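Local coordinates for DegQ (PDB 3PV2), which acts as a self-compartmentizing HtrA-family protease, probably also a chaperone, with a trypsin-like domain and PDZ domains, and forms large 12-meric assemblies, at residues 365-370 and 426-431; 377-380 and 384-387; 391-394 and 399-402; 411-416 and 422-427. All blocks are in the same frame, centred on the assembly; numbering follows the deposited sequence.

All four contacts belong to the C-terminal PDZ domain and show how a small sheet, its helices and its loops are tied together. Contacts 1 and 4 share helix 421-428 and lie closest, with centres 9 Å apart; Leu367 of contact 1 packs on Leu424 and Gln425 of contact 4. Contact 3, centred about 12 Å from contact 1, joins it where Gly369 O meets Ser394 N (3.0 Å). Contact 2 closes the far end of the hairpin 370-378/384-393, its centre about 23 Å from that of contact 1, and meets contact 4 through Val385 and Ile411. By analogy with PDZ relatives, strand 370-378 and helix 421-428 probably flank the peptide groove, with loop 365-370 at one end.

Contact 1 (365-370 and 426-431); sequences PFLYGL and TIAQEK
Phe366 and Leu367 press on Ala428 where the loop leading into strand 370-378 passes helix 421-428, at the end of the groove that, in PDZ domains, runs between such a strand and helix. By its position, the loop probably corresponds to the carboxylate-binding loop of the family, here shaped by a type II turn from Leu367 to Leu370. Leu367 holds CG anti to its carbonyl carbon (chi1 -60°), and its CD1 branch reaches the methyl of Ala428, with Leu367 CD1 4.0 Å from Ala428 CB. Its CG lies almost as near, so the leucine fork rests against the methyl with one branch and its stem. Leu435 of strand 435-441 touches Phe366, Leu367 and Ala428 alike and joins this apolar patch. Phe366 repeats the first torsion of Leu367 (chi1 -53°), yet uses its ring differently. The ring presents its edge to backbone oxygens, which lie near its plane, while Pro365 CG sits over the centre of one face. Phe366 CD1 is 4.2 Å from Ala428 CB, a modest apolar touch beside the close approaches to carbonyl oxygens. Along the edge, Phe366 CE1 comes within 3.4 Å of Ala428 O and 3.3 Å of Lys431 O, while Phe366 CZ also approaches Lys431 O.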
loop_
_atom_site.group_PDB
_atom_site.type_symbol
_atom_site.label_atom_id
_atom_site.label_comp_id
_atom_site.label_asym_id
_atom_site.label_seq_id
_atom_site.Cartn_x
_atom_site.Cartn_y
_atom_site.Cartn_z
ATOM N N PRO B 365 49.721 6.012 -31.734
ATOM C CA PRO B 365 49.014 4.732 -31.551
ATOM C C PRO B 365 48.928 4.293 -30.096
ATOM O O PRO B 365 47.993 3.551 -29.731
ATOM C CB PRO B 365 49.804 3.760 -32.358
ATOM C CG PRO B 365 51.199 4.363 -32.480
ATOM C CD PRO B 365 51.107 5.851 -32.186
ATOM N N PHE B 366 49.784 4.785 -29.238
ATOM C CA PHE B 366 49.629 4.321 -27.872
ATOM C C PHE B 366 48.906 5.260 -26.991
ATOM O O PHE B 366 48.254 4.792 -26.030
ATOM C CB PHE B 366 50.991 4.026 -27.308
ATOM C CG PHE B 366 51.803 3.084 -28.170
ATOM C CD1 PHE B 366 53.068 3.445 -28.562
ATOM C CD2 PHE B 366 51.264 1.917 -28.632
ATOM C CE1 PHE B 366 53.827 2.641 -29.348
ATOM C CE2 PHE B 366 52.017 1.058 -29.474
ATOM C CZ PHE B 366 53.333 1.422 -29.828
ATOM N N LEU B 367 49.127 6.550 -27.171
ATOM C CA LEU B 367 48.622 7.570 -26.203
ATOM C C LEU B 367 47.361 8.244 -26.710
ATOM O O LEU B 367 46.811 9.132 -26.015
ATOM C CB LEU B 367 49.698 8.644 -26.017
ATOM C CG LEU B 367 51.057 8.077 -25.459
ATOM C CD1 LEU B 367 52.008 9.255 -25.143
ATOM C CD2 LEU B 367 50.857 7.141 -24.211
ATOM N N TYR B 368 46.926 7.875 -27.929
ATOM C CA TYR B 368 45.653 8.376 -28.461
ATOM C C TYR B 368 44.504 8.275 -27.425
ATOM O O TYR B 368 44.268 7.233 -26.856
ATOM C CB TYR B 368 45.246 7.635 -29.765
ATOM C CG TYR B 368 43.818 7.947 -30.152
ATOM C CD1 TYR B 368 43.510 9.106 -30.885
ATOM C CD2 TYR B 368 42.766 7.115 -29.737
ATOM C CE1 TYR B 368 42.187 9.437 -31.211
ATOM C CE2 TYR B 368 41.419 7.461 -30.017
ATOM C CZ TYR B 368 41.143 8.622 -30.769
ATOM O OH TYR B 368 39.809 8.930 -31.065
ATOM N N GLY B 369 43.775 9.384 -27.219
ATOM C CA GLY B 369 42.569 9.375 -26.384
ATOM C C GLY B 369 42.861 9.508 -24.912
ATOM O O GLY B 369 41.920 9.423 -24.105
ATOM N N LEU B 370 44.125 9.671 -24.518
ATOM C CA LEU B 370 44.437 9.801 -23.095
ATOM C C LEU B 370 44.680 11.269 -22.723
ATOM O O LEU B 370 45.435 11.975 -23.440
ATOM C CB LEU B 370 45.674 8.981 -22.741
ATOM C CG LEU B 370 45.590 7.435 -23.091
ATOM C CD1 LEU B 370 46.942 6.804 -22.699
ATOM C CD2 LEU B 370 44.353 6.709 -22.439
ATOM N N THR B 426 58.008 10.783 -25.694
ATOM C CA THR B 426 59.243 10.432 -26.366
ATOM C C THR B 426 59.397 8.896 -26.283
ATOM O O THR B 426 59.663 8.260 -27.283
ATOM C CB THR B 426 60.420 11.152 -25.650
ATOM O OG1 THR B 426 60.264 12.567 -25.769
ATOM C CG2 THR B 426 61.798 10.767 -26.216
ATOM N N ILE B 427 59.205 8.310 -25.099
ATOM C CA ILE B 427 59.320 6.852 -24.952
ATOM C C ILE B 427 58.347 6.132 -25.805
ATOM O O ILE B 427 58.738 5.213 -26.501
ATOM C CB ILE B 427 59.211 6.414 -23.491
ATOM C CG1 ILE B 427 60.433 6.929 -22.753
ATOM C CG2 ILE B 427 59.165 4.894 -23.353
ATOM C CD1 ILE B 427 60.295 6.960 -21.127
ATOM N N ALA B 428 57.127 6.642 -25.910
ATOM C CA ALA B 428 56.109 6.032 -26.716
ATOM C C ALA B 428 56.503 6.028 -28.176
ATOM O O ALA B 428 56.025 5.184 -28.908
ATOM C CB ALA B 428 54.763 6.776 -26.549
ATOM N N GLN B 429 57.415 6.873 -28.628
ATOM C CA GLN B 429 57.867 6.760 -30.029
ATOM C C GLN B 429 59.004 5.764 -30.232
ATOM O O GLN B 429 59.457 5.629 -31.336
ATOM C CB GLN B 429 58.332 8.083 -30.620
ATOM C CG GLN B 429 57.619 9.259 -30.079
ATOM C CD GLN B 429 57.333 10.307 -31.091
ATOM O OE1 GLN B 429 57.872 11.431 -31.011
ATOM N NE2 GLN B 429 56.442 9.981 -32.043
ATOM N N GLU B 430 59.433 5.053 -29.193
ATOM C CA GLU B 430 60.443 4.013 -29.346
ATOM C C GLU B 430 60.039 2.831 -30.249
ATOM O O GLU B 430 60.815 2.505 -31.209
ATOM C CB GLU B 430 60.885 3.474 -27.992
ATOM C CG GLU B 430 61.752 4.489 -27.174
ATOM C CD GLU B 430 62.022 3.965 -25.751
ATOM O OE1 GLU B 430 61.592 2.796 -25.457
ATOM O OE2 GLU B 430 62.640 4.724 -24.955
ATOM N N LYS B 431 58.943 2.119 -29.967
ATOM C CA LYS B 431 58.684 0.859 -30.777
ATOM C C LYS B 431 57.413 1.102 -31.523
ATOM O O LYS B 431 56.519 1.850 -31.049
ATOM C CB LYS B 431 58.516 -0.476 -29.991
ATOM C CG LYS B 431 59.494 -0.757 -28.844
ATOM C CD LYS B 431 59.069 -2.003 -28.014
ATOM C CE LYS B 431 59.383 -1.840 -26.471
ATOM N NZ LYS B 431 58.301 -2.332 -25.471
#

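Contact 2 (377-380 and 384-387); sequences QESP and NVIG
Gln377 and Val385 form an antiparallel hydrogen-bonded pair near the end of a beta hairpin. Gln377 N donates a hydrogen bond to Val385 O at 2.9 Å, the donor lying in the carbonyl plane, and Val385 N returns a bond of the same length to Gln377 O. The second acceptor is shared: Ser379 OG also donates to Gln377 O, at 2.9 Å, and comes from the opposite face of the carbonyl plane to Val385 N. Two donors thus grip one oxygen from both sides. With OG anti to its own carbonyl carbon (chi1 -47°), Ser379 can fold back over that oxygen, and its hydroxyl also receives a weak bond from Gln377 NE2.

At the neighbouring non-hydrogen-bonded pair, the side chains of Glu378 and Asn384 cross at about a right angle, their carboxylate and amide planes 26° apart. Glu378 bends at chi2, bringing Glu378 OE1 to 3.7 Å from Asn384 CB, whereas OE2 approaches Asn384 N at an angle too poor for a hydrogen bond. Each polar end has its partner beyond the two segments: Asn384 ND2 bonds Glu376 OE1, and Glu378 OE1 accepts from Gln425 NE2 of a second subunit. Val385 CG2 lies 4.0 Å from Ser379 CB and about as near its OG, a loose van der Waals contact.

This is the turn end of the hairpin formed by strands 370-378 and 384-393. Val385 packs on Phe375 within it and on Ile409 and Ile411 of adjacent strand 409-413, while Leu372 of the second subunit lies against Gln377 and Glu378.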
loop_
_atom_site.group_PDB
_atom_site.type_symbol
_atom_site.label_atom_id
_atom_site.label_comp_id
_atom_site.label_asym_id
_atom_site.label_seq_id
_atom_site.Cartn_x
_atom_site.Cartn_y
_atom_site.Cartn_z
ATOM N N GLN B 377 53.763 13.162 -6.109
ATOM C CA GLN B 377 52.996 13.130 -4.907
ATOM C C GLN B 377 53.468 12.047 -3.993
ATOM O O GLN B 377 53.616 10.882 -4.412
ATOM C CB GLN B 377 51.550 12.880 -5.269
ATOM C CG GLN B 377 50.652 12.578 -4.109
ATOM C CD GLN B 377 49.188 12.398 -4.505
ATOM O OE1 GLN B 377 48.582 13.285 -5.160
ATOM N NE2 GLN B 377 48.633 11.197 -4.147
ATOM N N GLU B 378 53.673 12.398 -2.728
ATOM C CA GLU B 378 53.933 11.420 -1.672
ATOM C C GLU B 378 52.645 10.617 -1.591
ATOM O O GLU B 378 51.600 11.188 -1.425
ATOM C CB GLU B 378 54.171 12.174 -0.379
ATOM C CG GLU B 378 54.955 11.483 0.655
ATOM C CD GLU B 378 56.286 10.958 0.158
ATOM O OE1 GLU B 378 57.162 11.735 -0.291
ATOM O OE2 GLU B 378 56.442 9.748 0.229
ATOM N N SER B 379 52.699 9.304 -1.751
ATOM C CA SER B 379 51.451 8.509 -1.867
ATOM C C SER B 379 51.577 7.196 -1.206
ATOM O O SER B 379 51.869 6.178 -1.868
ATOM C CB SER B 379 51.053 8.222 -3.343
ATOM O OG SER B 379 51.132 9.400 -4.084
ATOM N N PRO B 380 51.399 7.181 0.108
ATOM C CA PRO B 380 51.526 5.932 0.902
ATOM C C PRO B 380 50.728 4.777 0.309
ATOM O O PRO B 380 49.595 4.963 -0.034
ATOM C CB PRO B 380 50.933 6.319 2.272
ATOM C CG PRO B 380 50.459 7.671 2.131
ATOM C CD PRO B 380 51.081 8.327 0.958
ATOM N N ASN B 384 57.474 8.522 -2.563
ATOM C CA ASN B 384 57.324 9.588 -3.499
ATOM C C ASN B 384 57.051 9.082 -4.982
ATOM O O ASN B 384 57.902 8.430 -5.592
ATOM C CB ASN B 384 58.506 10.514 -3.482
ATOM C CG ASN B 384 58.143 11.839 -4.182
ATOM O OD1 ASN B 384 56.967 12.247 -4.121
ATOM N ND2 ASN B 384 59.075 12.450 -4.896
ATOM N N VAL B 385 55.840 9.294 -5.475
ATOM C CA VAL B 385 55.403 8.845 -6.800
ATOM C C VAL B 385 55.594 9.986 -7.799
ATOM O O VAL B 385 54.987 11.050 -7.632
ATOM C CB VAL B 385 53.949 8.375 -6.754
ATOM C CG1 VAL B 385 53.460 8.025 -8.141
ATOM C CG2 VAL B 385 53.863 7.111 -5.893
ATOM N N ILE B 386 56.385 9.715 -8.859
ATOM C CA ILE B 386 56.644 10.621 -9.963
ATOM C C ILE B 386 56.251 9.955 -11.245
ATOM O O ILE B 386 56.602 8.779 -11.507
ATOM C CB ILE B 386 58.111 10.974 -10.059
ATOM C CG1 ILE B 386 58.532 11.781 -8.842
ATOM C CG2 ILE B 386 58.327 11.900 -11.197
ATOM C CD1 ILE B 386 60.111 11.792 -8.574
ATOM N N GLY B 387 55.468 10.637 -12.066
ATOM C CA GLY B 387 54.931 9.923 -13.208
ATOM C C GLY B 387 53.966 10.806 -13.942
ATOM O O GLY B 387 53.977 12.016 -13.776
#

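Contact 3 (391-394 and 399-402); sequences VGAS and GWRA
Trp400 of helix 398-402 packs beside the end of strand 384-393, and its contact starts at the first side-chain atom: Trp400 CB sits 3.2 Å from Ser394 O. One bond further, Trp400 CG is still 3.9 Å from Ser394 O. That carbonyl is already engaged, because Ser397 OG bonds to it and in turn receives Trp400 N, which links the strand end to the first turn of the helix through one hydroxyl. The side chain leaves the helix with CG anti to the backbone N (chi1 -180°), and chi2 of -81° then swings the six-membered ring toward Ala393. There Trp400 CE3 lies 3.6 Å from Ala393 O and 4.1 Å from the methyl carbon Ala393 CB, so a single ring atom meets both a carbonyl and an apolar group.

This link from strand to short helix belongs to the PDZ fold, in which such a helix follows the strand that pairs with the groove strand, here 370-378. Just upstream, Val391 and Gly392 both face Ala371 in a classic beta bulge, before Ser394 makes a backbone hydrogen bond with Gly369.

Further out, Trp400 CZ3 stays close to Ala393 O. Both carbonyls, of Ala393 and Ser394, approach the indole obliquely. Arg405 makes a cation-pi contact with the indole and also bonds the Trp400 carbonyl through NH1; Glu395 and Pro406 touch the side chain too, and Gln38 of another subunit packs against it.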
loop_
_atom_site.group_PDB
_atom_site.type_symbol
_atom_site.label_atom_id
_atom_site.label_comp_id
_atom_site.label_asym_id
_atom_site.label_seq_id
_atom_site.Cartn_x
_atom_site.Cartn_y
_atom_site.Cartn_z
ATOM N N VAL B 391 44.264 11.370 -16.583
ATOM C CA VAL B 391 43.145 12.082 -16.044
ATOM C C VAL B 391 41.919 11.562 -16.739
ATOM O O VAL B 391 40.861 11.566 -16.165
ATOM C CB VAL B 391 43.313 13.589 -16.468
ATOM C CG1 VAL B 391 42.041 14.497 -16.109
ATOM C CG2 VAL B 391 44.559 14.128 -15.830
ATOM N N GLY B 392 42.048 11.145 -18.004
ATOM C CA GLY B 392 40.912 10.631 -18.756
ATOM C C GLY B 392 41.429 9.644 -19.802
ATOM O O GLY B 392 42.578 9.708 -20.233
ATOM N N ALA B 393 40.572 8.721 -20.224
ATOM C CA ALA B 393 40.915 7.792 -21.290
ATOM C C ALA B 393 39.678 7.447 -22.069
ATOM O O ALA B 393 38.731 6.935 -21.492
ATOM C CB ALA B 393 41.498 6.541 -20.641
ATOM N N SER B 394 39.623 7.709 -23.368
ATOM C CA SER B 394 38.416 7.366 -24.055
ATOM C C SER B 394 38.312 5.857 -24.151
ATOM O O SER B 394 39.287 5.129 -24.247
ATOM C CB SER B 394 38.346 7.996 -25.449
ATOM O OG SER B 394 39.425 7.587 -26.211
ATOM N N GLY B 399 44.809 2.492 -25.050
ATOM C CA GLY B 399 45.085 2.550 -23.644
ATOM C C GLY B 399 44.015 1.895 -22.817
ATOM O O GLY B 399 44.277 0.979 -22.029
ATOM N N TRP B 400 42.775 2.303 -23.077
ATOM C CA TRP B 400 41.639 1.750 -22.384
ATOM C C TRP B 400 41.576 0.230 -22.629
ATOM O O TRP B 400 41.416 -0.540 -21.706
ATOM C CB TRP B 400 40.329 2.401 -22.870
ATOM C CG TRP B 400 39.168 1.871 -22.191
ATOM C CD1 TRP B 400 38.530 0.702 -22.489
ATOM C CD2 TRP B 400 38.507 2.403 -21.063
ATOM N NE1 TRP B 400 37.491 0.490 -21.627
ATOM C CE2 TRP B 400 37.447 1.526 -20.744
ATOM C CE3 TRP B 400 38.686 3.535 -20.292
ATOM C CZ2 TRP B 400 36.562 1.753 -19.681
ATOM C CZ3 TRP B 400 37.772 3.787 -19.217
ATOM C CH2 TRP B 400 36.737 2.881 -18.925
ATOM N N ARG B 401 41.712 -0.161 -23.865
ATOM C CA ARG B 401 41.684 -1.614 -24.196
ATOM C C ARG B 401 42.744 -2.413 -23.423
ATOM O O ARG B 401 42.534 -3.566 -23.079
ATOM C CB ARG B 401 42.047 -1.859 -25.647
ATOM C CG ARG B 401 40.940 -1.870 -26.601
ATOM C CD ARG B 401 41.346 -2.725 -27.929
ATOM N NE ARG B 401 42.542 -2.274 -28.670
ATOM C CZ ARG B 401 42.633 -1.094 -29.318
ATOM N NH1 ARG B 401 41.630 -0.211 -29.268
ATOM N NH2 ARG B 401 43.757 -0.775 -29.989
ATOM N N ALA B 402 43.917 -1.838 -23.279
ATOM C CA ALA B 402 45.017 -2.480 -22.539
ATOM C C ALA B 402 44.683 -2.497 -21.073
ATOM O O ALA B 402 45.264 -3.269 -20.314
ATOM C CB ALA B 402 46.313 -1.740 -22.706
#

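Contact 4 (411-416 and 422-427); sequences ISANKK and KSLQTI
Ala413, Leu424 and Ile427 supply the apolar contact between strand 409-413 and helix 421-428. The methyl Ala413 CB is met by two branches one helical turn apart: Leu424 CD1 and Ile427 CG2, each at 3.6 Å. Ile427 divides its work between its arms. Ile427 CG1 runs anti to the carbonyl carbon (chi1 -67°) and carries Ile427 CD1 to 3.9 Å from Lys416 CB, while Ile427 CG2 stands against Ala413 and also comes within 3.4 Å of Ala413 O. Asn414 slides past Ile427 in the opposite direction, its amide Asn414 ND2 3.7 Å from Ile427 CG2, a contact of van der Waals kind.

Hydrogen bonds run within each element, none across. A type I' turn from Ala413 to Lys416 reverses the chain, with Asn414 and Lys415 both at positive phi, and Ala413 and Lys416 exchange backbone bonds. On the helix, Lys422 O takes Thr426 N and Thr426 OG1 from opposite faces of its plane.

Charged and amide groups close the turn side. Lys416 bends at chi3 and chi4 so that Lys416 NZ bonds Asn414 O at 3.0 Å and forms a salt bridge with Glu430 OE1. That carboxylate oxygen also accepts from Asn414 ND2, while Asn414 OD1 accepts from Lys431 NZ and Leu436 N; both ends of this buried amide are therefore satisfied, and its rotation is fixed.

Leu424 continues to Val388 and Leu367, placing the helix against the sheet in the manner of the groove-flanking helix of a PDZ domain.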
loop_
_atom_site.group_PDB
_atom_site.type_symbol
_atom_site.label_atom_id
_atom_site.label_comp_id
_atom_site.label_asym_id
_atom_site.label_seq_id
_atom_site.Cartn_x
_atom_site.Cartn_y
_atom_site.Cartn_z
ATOM N N ILE B 411 54.165 5.246 -14.213
ATOM C CA ILE B 411 55.444 5.485 -13.542
ATOM C C ILE B 411 56.675 4.960 -14.277
ATOM O O ILE B 411 57.773 5.373 -13.955
ATOM C CB ILE B 411 55.453 4.960 -12.112
ATOM C CG1 ILE B 411 55.267 3.463 -12.090
ATOM C CG2 ILE B 411 54.344 5.618 -11.293
ATOM C CD1 ILE B 411 55.744 2.879 -10.627
ATOM N N SER B 412 56.494 4.160 -15.338
ATOM C CA SER B 412 57.566 3.771 -16.196
ATOM C C SER B 412 56.978 3.329 -17.483
ATOM O O SER B 412 55.789 2.989 -17.602
ATOM C CB SER B 412 58.398 2.664 -15.510
ATOM O OG SER B 412 57.814 1.337 -15.698
ATOM N N ALA B 413 57.757 3.480 -18.534
ATOM C CA ALA B 413 57.313 3.101 -19.845
ATOM C C ALA B 413 58.543 2.465 -20.536
ATOM O O ALA B 413 59.635 3.030 -20.506
ATOM C CB ALA B 413 56.798 4.301 -20.669
ATOM N N ASN B 414 58.330 1.313 -21.148
ATOM C CA ASN B 414 59.429 0.469 -21.690
ATOM C C ASN B 414 60.604 0.439 -20.748
ATOM O O ASN B 414 61.737 0.622 -21.160
ATOM C CB ASN B 414 59.866 0.969 -23.047
ATOM C CG ASN B 414 58.727 0.866 -24.122
ATOM O OD1 ASN B 414 57.785 0.087 -23.958
ATOM N ND2 ASN B 414 58.823 1.669 -25.201
ATOM N N LYS B 415 60.299 0.227 -19.467
ATOM C CA LYS B 415 61.267 0.068 -18.406
ATOM C C LYS B 415 62.039 1.301 -18.112
ATOM O O LYS B 415 63.087 1.207 -17.533
ATOM C CB LYS B 415 62.313 -1.032 -18.714
ATOM C CG LYS B 415 61.798 -2.247 -19.349
ATOM C CD LYS B 415 60.699 -2.799 -18.513
ATOM C CE LYS B 415 61.149 -3.781 -17.463
ATOM N NZ LYS B 415 60.086 -3.816 -16.407
ATOM N N LYS B 416 61.563 2.465 -18.485
ATOM C CA LYS B 416 62.279 3.679 -18.128
ATOM C C LYS B 416 61.339 4.530 -17.290
ATOM O O LYS B 416 60.127 4.552 -17.572
ATOM C CB LYS B 416 62.653 4.420 -19.414
ATOM C CG LYS B 416 63.733 3.731 -20.275
ATOM C CD LYS B 416 63.801 4.369 -21.749
ATOM C CE LYS B 416 64.222 3.289 -22.794
ATOM N NZ LYS B 416 63.178 2.248 -23.176
ATOM N N LYS B 422 55.939 15.009 -21.767
ATOM C CA LYS B 422 56.890 14.876 -22.861
ATOM C C LYS B 422 57.801 13.639 -22.757
ATOM O O LYS B 422 58.065 13.052 -23.808
ATOM C CB LYS B 422 57.683 16.189 -23.063
ATOM C CG LYS B 422 58.977 16.098 -23.956
ATOM C CD LYS B 422 58.761 16.204 -25.492
ATOM C CE LYS B 422 60.107 16.487 -26.241
ATOM N NZ LYS B 422 59.986 16.375 -27.742
ATOM N N SER B 423 58.251 13.239 -21.537
ATOM C CA SER B 423 59.146 12.101 -21.434
ATOM C C SER B 423 58.395 10.850 -21.863
ATOM O O SER B 423 58.966 9.974 -22.510
ATOM C CB SER B 423 59.715 11.830 -20.001
ATOM O OG SER B 423 58.683 11.722 -18.962
ATOM N N LEU B 424 57.126 10.738 -21.455
ATOM C CA LEU B 424 56.313 9.616 -21.869
ATOM C C LEU B 424 56.058 9.572 -23.396
ATOM O O LEU B 424 56.054 8.497 -24.020
ATOM C CB LEU B 424 54.986 9.701 -21.160
ATOM C CG LEU B 424 54.051 8.558 -21.539
ATOM C CD1 LEU B 424 54.603 7.114 -21.221
ATOM C CD2 LEU B 424 52.606 8.831 -20.930
ATOM N N GLN B 425 55.799 10.736 -23.992
ATOM C CA GLN B 425 55.579 10.815 -25.432
ATOM C C GLN B 425 56.849 10.431 -26.202
ATOM O O GLN B 425 56.797 9.786 -27.217
ATOM C CB GLN B 425 55.162 12.243 -25.835
ATOM C CG GLN B 425 53.695 12.555 -25.501
ATOM C CD GLN B 425 53.330 14.075 -25.518
ATOM O OE1 GLN B 425 54.176 14.939 -25.328
ATOM N NE2 GLN B 425 52.045 14.347 -25.646
ATOM N N THR B 426 58.008 10.783 -25.694
ATOM C CA THR B 426 59.243 10.432 -26.366
ATOM C C THR B 426 59.397 8.896 -26.283
ATOM O O THR B 426 59.663 8.260 -27.283
ATOM C CB THR B 426 60.420 11.152 -25.650
ATOM O OG1 THR B 426 60.264 12.567 -25.769
ATOM C CG2 THR B 426 61.798 10.767 -26.216
ATOM N N ILE B 427 59.205 8.310 -25.099
ATOM C CA ILE B 427 59.320 6.852 -24.952
ATOM C C ILE B 427 58.347 6.132 -25.805
ATOM O O ILE B 427 58.738 5.213 -26.501
ATOM C CB ILE B 427 59.211 6.414 -23.491
ATOM C CG1 ILE B 427 60.433 6.929 -22.753
ATOM C CG2 ILE B 427 59.165 4.894 -23.353
ATOM C CD1 ILE B 427 60.295 6.960 -21.127
#